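Long-range contact in putative transcriptional regulator (Clostridium difficile, PDB 3QI7), which is of unknown function but, as a putative lipoprotein with a periplasmic-binding-protein-like fold, may bind a small ligand such as a sugar: residues A[245-259]-A[293-306]. Numbering follows the deposited sequence.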
loop_
_atom_site.group_PDB
_atom_site.type_symbol
_atom_site.label_atom_id
_atom_site.label_comp_id
_atom_site.label_asym_id
_atom_site.label_seq_id
_atom_site.Cartn_x
_atom_site.Cartn_y
_atom_site.Cartn_z
ATOM N N LEU A 245 0.970 -4.523 23.968
ATOM C CA LEU A 245 2.188 -4.798 24.744
ATOM C C LEU A 245 1.862 -5.139 26.205
ATOM O O LEU A 245 2.548 -5.945 26.832
ATOM C CB LEU A 245 3.195 -3.625 24.654
ATOM C CG LEU A 245 3.785 -3.373 23.252
ATOM C CD1 LEU A 245 4.900 -2.327 23.299
ATOM C CD2 LEU A 245 4.310 -4.653 22.547
ATOM N N GLU A 246 0.799 -4.537 26.725
ATOM C CA GLU A 246 0.353 -4.745 28.103
ATOM C C GLU A 246 -0.513 -6.000 28.253
ATOM O O GLU A 246 -0.288 -6.818 29.141
ATOM C CB GLU A 246 -0.423 -3.499 28.569
ATOM C CG GLU A 246 -0.896 -3.491 30.035
ATOM C CD GLU A 246 -2.115 -2.584 30.249
ATOM O OE1 GLU A 246 -2.167 -1.504 29.621
ATOM O OE2 GLU A 246 -3.025 -2.965 31.012
ATOM N N LEU A 247 -1.495 -6.174 27.377
ATOM C CA LEU A 247 -2.499 -7.258 27.534
ATOM C C LEU A 247 -2.183 -8.523 26.709
ATOM O O LEU A 247 -2.789 -9.589 26.926
ATOM C CB LEU A 247 -3.903 -6.735 27.178
ATOM C CG LEU A 247 -4.562 -5.696 28.098
ATOM C CD1 LEU A 247 -5.981 -5.347 27.595
ATOM C CD2 LEU A 247 -4.630 -6.174 29.547
ATOM N N LYS A 248 -1.285 -8.379 25.739
ATOM C CA LYS A 248 -0.628 -9.474 25.038
ATOM C C LYS A 248 -1.581 -10.211 24.131
ATOM O O LYS A 248 -1.537 -11.429 23.997
ATOM C CB LYS A 248 0.086 -10.418 25.994
ATOM C CG LYS A 248 1.057 -9.714 26.938
ATOM C CD LYS A 248 2.457 -10.251 26.762
ATOM C CE LYS A 248 3.358 -9.875 27.934
ATOM N NZ LYS A 248 3.890 -8.504 27.754
ATOM N N TYR A 249 -2.426 -9.427 23.475
ATOM C CA TYR A 249 -3.368 -9.959 22.522
ATOM C C TYR A 249 -2.728 -9.992 21.143
ATOM O O TYR A 249 -1.509 -9.836 21.031
ATOM C CB TYR A 249 -4.705 -9.174 22.570
ATOM C CG TYR A 249 -4.644 -7.665 22.462
ATOM C CD1 TYR A 249 -4.422 -7.033 21.250
ATOM C CD2 TYR A 249 -4.875 -6.867 23.577
ATOM C CE1 TYR A 249 -4.434 -5.623 21.138
ATOM C CE2 TYR A 249 -4.861 -5.469 23.488
ATOM C CZ TYR A 249 -4.638 -4.853 22.289
ATOM O OH TYR A 249 -4.645 -3.480 22.243
ATOM N N ILE A 250 -3.524 -10.245 20.114
ATOM C CA ILE A 250 -3.021 -10.327 18.749
ATOM C C ILE A 250 -3.378 -9.075 17.937
ATOM O O ILE A 250 -4.496 -8.554 18.034
ATOM C CB ILE A 250 -3.592 -11.572 18.007
ATOM C CG1 ILE A 250 -3.206 -12.867 18.719
ATOM C CG2 ILE A 250 -3.127 -11.630 16.588
ATOM C CD1 ILE A 250 -4.267 -13.991 18.544
ATOM N N VAL A 251 -2.416 -8.590 17.161
ATOM C CA VAL A 251 -2.658 -7.547 16.156
ATOM C C VAL A 251 -2.090 -8.041 14.824
ATOM O O VAL A 251 -0.930 -7.783 14.452
ATOM C CB VAL A 251 -2.074 -6.177 16.564
ATOM C CG1 VAL A 251 -2.517 -5.100 15.574
ATOM C CG2 VAL A 251 -2.486 -5.853 18.023
ATOM N N ALA A 252 -2.942 -8.743 14.084
ATOM C CA ALA A 252 -2.493 -9.406 12.848
ATOM C C ALA A 252 -1.995 -8.361 11.836
ATOM O O ALA A 252 -0.995 -8.590 11.143
ATOM C CB ALA A 252 -3.622 -10.238 12.264
ATOM N N GLU A 253 -2.699 -7.224 11.764
ATOM C CA GLU A 253 -2.351 -6.104 10.878
ATOM C C GLU A 253 -2.765 -4.710 11.390
ATOM O O GLU A 253 -3.838 -4.522 11.960
ATOM C CB GLU A 253 -3.010 -6.306 9.474
ATOM C CG GLU A 253 -2.636 -7.591 8.774
ATOM C CD GLU A 253 -3.243 -7.707 7.381
ATOM O OE1 GLU A 253 -4.221 -7.001 7.123
ATOM O OE2 GLU A 253 -2.758 -8.519 6.559
ATOM N N GLN A 254 -1.940 -3.704 11.098
ATOM C CA GLN A 254 -2.356 -2.301 11.183
ATOM C C GLN A 254 -3.459 -2.045 10.131
ATOM O O GLN A 254 -3.604 -2.808 9.167
ATOM C CB GLN A 254 -1.194 -1.386 10.849
ATOM C CG GLN A 254 0.026 -1.473 11.819
ATOM C CD GLN A 254 1.342 -1.250 11.112
ATOM O OE1 GLN A 254 1.856 -2.149 10.438
ATOM N NE2 GLN A 254 1.881 -0.035 11.225
ATOM N N SER A 255 -4.171 -0.938 10.303
ATOM C CA SER A 255 -5.089 -0.407 9.301
ATOM C C SER A 255 -4.528 -0.599 7.890
ATOM O O SER A 255 -5.199 -1.138 6.996
ATOM C CB SER A 255 -5.393 1.068 9.614
ATOM O OG SER A 255 -4.237 1.883 9.721
ATOM N N ASN A 256 -3.291 -0.162 7.708
ATOM C CA ASN A 256 -2.496 -0.481 6.532
ATOM C C ASN A 256 -1.109 -0.916 6.993
ATOM O O ASN A 256 -0.415 -0.121 7.590
ATOM C CB ASN A 256 -2.380 0.726 5.623
ATOM C CG ASN A 256 -3.669 1.002 4.894
ATOM O OD1 ASN A 256 -4.047 0.260 3.989
ATOM N ND2 ASN A 256 -4.390 2.011 5.346
ATOM N N PRO A 257 -0.723 -2.182 6.739
ATOM C CA PRO A 257 0.588 -2.654 7.207
ATOM C C PRO A 257 1.761 -1.791 6.745
ATOM O O PRO A 257 1.878 -1.470 5.569
ATOM C CB PRO A 257 0.693 -4.052 6.611
ATOM C CG PRO A 257 -0.747 -4.519 6.521
ATOM C CD PRO A 257 -1.484 -3.263 6.085
ATOM N N SER A 258 2.581 -1.393 7.711
ATOM C CA SER A 258 3.732 -0.545 7.468
ATOM C C SER A 258 4.745 -0.609 8.611
ATOM O O SER A 258 4.419 -0.257 9.733
ATOM C CB SER A 258 3.294 0.906 7.274
ATOM O OG SER A 258 4.444 1.713 7.137
ATOM N N PRO A 259 5.979 -1.034 8.313
ATOM C CA PRO A 259 7.028 -1.049 9.338
ATOM C C PRO A 259 7.406 0.343 9.824
ATOM O O PRO A 259 7.864 0.511 10.983
ATOM C CB PRO A 259 8.220 -1.695 8.613
ATOM C CG PRO A 259 7.662 -2.347 7.414
ATOM C CD PRO A 259 6.442 -1.580 7.029
ATOM N N PHE A 293 9.721 -8.187 24.397
ATOM C CA PHE A 293 8.505 -7.748 25.062
ATOM C C PHE A 293 7.506 -8.907 25.246
ATOM O O PHE A 293 6.355 -8.693 25.621
ATOM C CB PHE A 293 7.816 -6.609 24.275
ATOM C CG PHE A 293 8.644 -5.336 24.124
ATOM C CD1 PHE A 293 9.716 -5.036 24.978
ATOM C CD2 PHE A 293 8.297 -4.410 23.135
ATOM C CE1 PHE A 293 10.441 -3.864 24.821
ATOM C CE2 PHE A 293 9.025 -3.237 22.968
ATOM C CZ PHE A 293 10.102 -2.962 23.825
ATOM N N GLY A 294 7.932 -10.131 24.974
ATOM C CA GLY A 294 7.053 -11.294 25.145
ATOM C C GLY A 294 5.956 -11.339 24.088
ATOM O O GLY A 294 4.880 -11.870 24.336
HETATM N N MSE A 295 6.234 -10.799 22.909
HETATM C CA MSE A 295 5.199 -10.659 21.865
HETATM C C MSE A 295 5.471 -11.425 20.576
HETATM O O MSE A 295 4.867 -11.135 19.520
HETATM C CB MSE A 295 4.975 -9.181 21.560
HETATM C CG MSE A 295 4.334 -8.420 22.685
HETATM SE SE MSE A 295 2.552 -8.977 23.017
HETATM C CE MSE A 295 1.666 -8.286 21.379
ATOM N N SER A 296 6.329 -12.429 20.632
ATOM C CA SER A 296 6.595 -13.245 19.439
ATOM C C SER A 296 5.328 -13.974 18.963
ATOM O O SER A 296 4.520 -14.473 19.753
ATOM C CB SER A 296 7.754 -14.226 19.676
ATOM O OG SER A 296 9.000 -13.510 19.670
ATOM N N ASN A 297 5.166 -13.980 17.650
ATOM C CA ASN A 297 4.030 -14.552 16.976
ATOM C C ASN A 297 2.671 -13.910 17.339
ATOM O O ASN A 297 1.646 -14.521 17.103
ATOM C CB ASN A 297 4.030 -16.067 17.148
ATOM C CG ASN A 297 5.341 -16.723 16.643
ATOM O OD1 ASN A 297 6.159 -17.189 17.436
ATOM N ND2 ASN A 297 5.536 -16.744 15.334
ATOM N N ARG A 298 2.679 -12.665 17.852
ATOM C CA ARG A 298 1.446 -11.915 18.161
ATOM C C ARG A 298 1.133 -10.738 17.233
ATOM O O ARG A 298 0.012 -10.230 17.232
ATOM C CB ARG A 298 1.524 -11.397 19.601
ATOM C CG ARG A 298 1.824 -12.472 20.649
ATOM C CD ARG A 298 0.789 -13.583 20.630
ATOM N NE ARG A 298 -0.418 -13.240 21.381
ATOM C CZ ARG A 298 -1.427 -14.076 21.602
ATOM N NH1 ARG A 298 -1.420 -15.301 21.071
ATOM N NH2 ARG A 298 -2.464 -13.675 22.327
ATOM N N LEU A 299 2.088 -10.364 16.386
ATOM C CA LEU A 299 2.047 -9.093 15.633
ATOM C C LEU A 299 2.474 -9.384 14.215
ATOM O O LEU A 299 3.500 -10.075 13.988
ATOM C CB LEU A 299 3.023 -8.063 16.243
ATOM C CG LEU A 299 2.886 -7.716 17.711
ATOM C CD1 LEU A 299 4.067 -6.881 18.219
ATOM C CD2 LEU A 299 1.530 -6.995 17.991
ATOM N N GLY A 300 1.679 -8.914 13.260
ATOM C CA GLY A 300 1.971 -9.149 11.851
ATOM C C GLY A 300 1.915 -7.929 10.942
ATOM O O GLY A 300 1.641 -6.793 11.364
ATOM N N GLY A 301 2.155 -8.193 9.660
ATOM C CA GLY A 301 2.191 -7.147 8.650
ATOM C C GLY A 301 2.520 -7.722 7.275
ATOM O O GLY A 301 2.205 -8.888 6.987
ATOM N N TYR A 302 3.163 -6.896 6.467
ATOM C CA TYR A 302 3.767 -7.278 5.192
ATOM C C TYR A 302 5.281 -7.014 5.247
ATOM O O TYR A 302 5.755 -6.294 6.126
ATOM C CB TYR A 302 3.188 -6.459 4.042
ATOM C CG TYR A 302 1.699 -6.488 3.811
ATOM C CD1 TYR A 302 0.933 -7.631 4.097
ATOM C CD2 TYR A 302 1.061 -5.397 3.229
ATOM C CE1 TYR A 302 -0.427 -7.671 3.822
ATOM C CE2 TYR A 302 -0.306 -5.400 2.960
ATOM C CZ TYR A 302 -1.054 -6.539 3.254
ATOM O OH TYR A 302 -2.412 -6.551 2.984
ATOM N N PRO A 303 6.065 -7.573 4.300
ATOM C CA PRO A 303 7.478 -7.225 4.214
ATOM C C PRO A 303 7.741 -5.734 3.959
ATOM O O PRO A 303 8.821 -5.228 4.295
ATOM C CB PRO A 303 7.963 -8.043 2.989
ATOM C CG PRO A 303 7.077 -9.148 2.930
ATOM C CD PRO A 303 5.733 -8.609 3.318
HETATM N N MSE A 304 6.787 -5.055 3.326
HETATM C CA MSE A 304 6.899 -3.616 3.057
HETATM C C MSE A 304 5.517 -2.983 2.923
HETATM O O MSE A 304 4.556 -3.686 2.648
HETATM C CB MSE A 304 7.763 -3.332 1.802
HETATM C CG MSE A 304 7.448 -4.112 0.540
HETATM SE SE MSE A 304 8.837 -3.986 -0.872
HETATM C CE MSE A 304 9.075 -2.073 -1.038
ATOM N N PRO A 305 5.417 -1.658 3.106
ATOM C CA PRO A 305 4.096 -1.072 2.968
ATOM C C PRO A 305 3.644 -1.080 1.535
ATOM O O PRO A 305 4.472 -1.022 0.653
ATOM C CB PRO A 305 4.277 0.368 3.409
ATOM C CG PRO A 305 5.777 0.531 3.773
ATOM C CD PRO A 305 6.485 -0.651 3.293
HETATM N N MSE A 306 2.353 -1.123 1.321
HETATM C CA MSE A 306 1.828 -1.077 -0.046
HETATM C C MSE A 306 2.161 0.294 -0.744
HETATM O O MSE A 306 2.387 0.356 -1.972
HETATM C CB MSE A 306 0.318 -1.320 -0.019
HETATM C CG MSE A 306 -0.087 -2.773 0.143
HETATM SE SE MSE A 306 0.524 -3.806 -1.444
HETATM C CE MSE A 306 -0.552 -3.131 -2.780
HETATM O O HOH W 1 0.519 -5.527 13.522
HETATM O O HOH W 2 -0.538 -9.806 6.881
HETATM O O HOH W 3 -3.870 -8.502 4.098
HETATM O O HOH W 4 0.532 -4.562 10.018
HETATM O O HOH W 5 0.376 -1.282 3.332
#
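Arg298 lies across Ile250 and reaches back to the end of helix 234-247, so that one long side chain serves several partners along its length. Arg298 CB rests 3.7 Å from Tyr249 O. Bends at chi2 (-58°) and chi3 (-82°) then fold the chain round, bringing NE to Lys248 O in a weak hydrogen bond. Arg298 CZ sits 3.6 Å from Ile250 CG1, which covers the centre of one guanidinium face, while NH1 lies near Ile250 CD1. At the tip, Arg298 NH2 donates to Lys248 O at 2.9 Å, in the carbonyl plane and on a lone pair, though the oxygen stands 20° out of the guanidinium plane; the same nitrogen forms a salt bridge with Asp226. The backbones next meet in a single beta bridge, Val251 with Leu299, closed by Val251 N to Arg298 O (2.9 Å) and Gly300 N to Val251 O (3.1 Å). In this periplasmic-binding-protein-like fold the bridge links the two sheets: Ile250 bonds to the backbone of Val229 from the three-stranded parallel sheet, whereas strand 300-301 pairs antiparallel with 361-370 of the larger one. Further along, Pro257 CG lies over one face of the Tyr302 ring in a CH-pi contact, 3.8 Å from the ring centroid and almost on the normal. Glu253, salt-bridged to Arg143 through OE1, uses OE2 to hold a water that also bonds Tyr302 OH, at the edge of the ring.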